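Local coordinates for protein tengpin (Thermoanaerobacter tengcongensis, PDB 2VH4) that probably inhibits serine-type endopeptidases as a member of the serpin family, and is seen here in a latent conformation, as a loop C-sheet polymer, at residues 273-278 and 321-326. Sequence-based numbering, arbitrary orientation.
Sequences KFKYEY and KTFISV
V326 sits over the F274 ring face, its CB 4.1 Å from the centroid and 13° off the normal, in an antiparallel pair of serpin β-sheet A; beyond 321-326 lies strand 330-342, as expected for the reactive-centre loop inserted in the latent form. Six backbone bonds join F274–V326, Y276–I324 and Y278–T322, the shortest from V326 N to F274 O at 2.8 Å. The pair illustrates how one torsion shapes a buried layer: in F274 and Y276, CG between the backbone N and carbonyl carbon (chi1 55° and 59°) sets each ring beside its cross-strand partner, a face turned to it. I324 CG2 serves both rings, meeting the F274 edge in plane at CE1 (3.8 Å) and one Y276 face off-centre, 4.0 Å from its centroid. F361 of strand 359-365 meets F274, Y276 and I324, while Y276 OH bonds to S39 O. Without the F274 ring, as with an alanine here, V326 would probably lose the face it packs on, and I324 CG2 and F361 one aromatic neighbour each. On the more exposed face K275, extended to CE and bent only at its last torsion, runs past S325 OG and brings CE in plane to the F323 ring edge, 3.8 Å from CE1.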
loop_
_atom_site.group_PDB
_atom_site.type_symbol
_atom_site.label_atom_id
_atom_site.label_comp_id
_atom_site.label_asym_id
_atom_site.label_seq_id
_atom_site.Cartn_x
_atom_site.Cartn_y
_atom_site.Cartn_z
ATOM N N LYS A 273 -4.136 -17.485 -12.029
ATOM C CA LYS A 273 -3.665 -17.867 -10.714
ATOM C C LYS A 273 -2.248 -17.320 -10.592
ATOM O O LYS A 273 -1.442 -17.483 -11.506
ATOM C CB LYS A 273 -3.680 -19.393 -10.601
ATOM C CG LYS A 273 -3.371 -19.972 -9.231
ATOM C CD LYS A 273 -3.720 -21.456 -9.205
ATOM C CE LYS A 273 -3.234 -22.126 -7.933
ATOM N NZ LYS A 273 -3.616 -23.558 -7.905
ATOM N N PHE A 274 -1.953 -16.638 -9.488
ATOM C CA PHE A 274 -0.615 -16.078 -9.279
ATOM C C PHE A 274 -0.229 -15.945 -7.821
ATOM O O PHE A 274 -1.076 -15.737 -6.946
ATOM C CB PHE A 274 -0.418 -14.745 -10.015
ATOM C CG PHE A 274 -1.442 -13.686 -9.683
ATOM C CD1 PHE A 274 -1.263 -12.836 -8.595
ATOM C CD2 PHE A 274 -2.565 -13.509 -10.490
ATOM C CE1 PHE A 274 -2.199 -11.837 -8.301
ATOM C CE2 PHE A 274 -3.509 -12.511 -10.201
ATOM C CZ PHE A 274 -3.320 -11.677 -9.102
ATOM N N LYS A 275 1.070 -16.084 -7.580
ATOM C CA LYS A 275 1.643 -15.963 -6.255
ATOM C C LYS A 275 3.043 -15.378 -6.381
ATOM O O LYS A 275 3.907 -15.974 -7.027
ATOM C CB LYS A 275 1.698 -17.330 -5.563
ATOM C CG LYS A 275 2.426 -17.319 -4.232
ATOM C CD LYS A 275 2.420 -18.689 -3.574
ATOM C CE LYS A 275 3.262 -18.696 -2.315
ATOM N NZ LYS A 275 4.716 -18.809 -2.642
ATOM N N TYR A 276 3.265 -14.219 -5.764
ATOM C CA TYR A 276 4.588 -13.601 -5.788
ATOM C C TYR A 276 4.838 -12.624 -4.642
ATOM O O TYR A 276 3.911 -12.218 -3.938
ATOM C CB TYR A 276 4.852 -12.910 -7.144
ATOM C CG TYR A 276 3.857 -11.823 -7.509
ATOM C CD1 TYR A 276 4.043 -10.503 -7.080
ATOM C CD2 TYR A 276 2.732 -12.114 -8.287
ATOM C CE1 TYR A 276 3.142 -9.510 -7.407
ATOM C CE2 TYR A 276 1.825 -11.127 -8.618
ATOM C CZ TYR A 276 2.037 -9.826 -8.178
ATOM O OH TYR A 276 1.135 -8.843 -8.513
ATOM N N GLU A 277 6.110 -12.270 -4.471
ATOM C CA GLU A 277 6.536 -11.187 -3.590
ATOM C C GLU A 277 7.060 -10.043 -4.443
ATOM O O GLU A 277 7.523 -10.258 -5.569
ATOM C CB GLU A 277 7.639 -11.658 -2.649
ATOM C CG GLU A 277 7.221 -12.767 -1.704
ATOM C CD GLU A 277 8.399 -13.398 -0.999
ATOM O OE1 GLU A 277 9.530 -13.292 -1.523
ATOM O OE2 GLU A 277 8.194 -14.002 0.078
ATOM N N TYR A 278 6.992 -8.832 -3.893
ATOM C CA TYR A 278 7.394 -7.617 -4.592
ATOM C C TYR A 278 7.993 -6.626 -3.608
ATOM O O TYR A 278 7.513 -6.485 -2.480
ATOM C CB TYR A 278 6.183 -7.009 -5.291
ATOM C CG TYR A 278 6.425 -5.751 -6.091
ATOM C CD1 TYR A 278 7.079 -5.793 -7.326
ATOM C CD2 TYR A 278 5.955 -4.520 -5.641
ATOM C CE1 TYR A 278 7.276 -4.635 -8.076
ATOM C CE2 TYR A 278 6.151 -3.355 -6.387
ATOM C CZ TYR A 278 6.811 -3.424 -7.598
ATOM O OH TYR A 278 7.002 -2.280 -8.336
ATOM N N LYS A 321 7.084 -3.556 0.788
ATOM C CA LYS A 321 7.131 -4.962 0.431
ATOM C C LYS A 321 5.735 -5.558 0.489
ATOM O O LYS A 321 4.986 -5.321 1.437
ATOM C CB LYS A 321 8.069 -5.737 1.358
ATOM C CG LYS A 321 9.548 -5.447 1.159
ATOM C CD LYS A 321 10.427 -6.382 1.981
ATOM C CE LYS A 321 10.562 -7.750 1.316
ATOM N NZ LYS A 321 11.145 -8.781 2.222
ATOM N N THR A 322 5.391 -6.335 -0.531
ATOM C CA THR A 322 4.066 -6.919 -0.640
ATOM C C THR A 322 4.149 -8.396 -1.039
ATOM O O THR A 322 5.186 -8.864 -1.510
ATOM C CB THR A 322 3.208 -6.167 -1.670
ATOM O OG1 THR A 322 3.857 -6.213 -2.943
ATOM C CG2 THR A 322 2.999 -4.703 -1.263
ATOM N N PHE A 323 3.040 -9.108 -0.841
ATOM C CA PHE A 323 2.905 -10.529 -1.176
ATOM C C PHE A 323 1.450 -10.768 -1.524
ATOM O O PHE A 323 0.567 -10.207 -0.881
ATOM C CB PHE A 323 3.309 -11.417 0.020
ATOM C CG PHE A 323 2.846 -12.850 -0.089
ATOM C CD1 PHE A 323 3.593 -13.789 -0.800
ATOM C CD2 PHE A 323 1.656 -13.262 0.520
ATOM C CE1 PHE A 323 3.160 -15.117 -0.907
ATOM C CE2 PHE A 323 1.218 -14.593 0.429
ATOM C CZ PHE A 323 1.971 -15.518 -0.282
ATOM N N ILE A 324 1.196 -11.590 -2.536
ATOM C CA ILE A 324 -0.177 -11.985 -2.871
ATOM C C ILE A 324 -0.239 -13.418 -3.394
ATOM O O ILE A 324 0.693 -13.883 -4.046
ATOM C CB ILE A 324 -0.839 -10.992 -3.865
ATOM C CG1 ILE A 324 -2.338 -11.284 -4.018
ATOM C CG2 ILE A 324 -0.083 -10.969 -5.223
ATOM C CD1 ILE A 324 -3.139 -10.148 -4.644
ATOM N N SER A 325 -1.326 -14.116 -3.082
ATOM C CA SER A 325 -1.610 -15.423 -3.678
ATOM C C SER A 325 -3.076 -15.505 -4.062
ATOM O O SER A 325 -3.953 -15.533 -3.198
ATOM C CB SER A 325 -1.257 -16.561 -2.722
ATOM O OG SER A 325 -1.320 -17.816 -3.381
ATOM N N VAL A 326 -3.337 -15.518 -5.364
ATOM C CA VAL A 326 -4.691 -15.677 -5.873
ATOM C C VAL A 326 -4.838 -17.099 -6.415
ATOM O O VAL A 326 -4.166 -17.478 -7.376
ATOM C CB VAL A 326 -5.036 -14.621 -6.965
ATOM C CG1 VAL A 326 -6.371 -14.936 -7.620
ATOM C CG2 VAL A 326 -5.056 -13.209 -6.366
#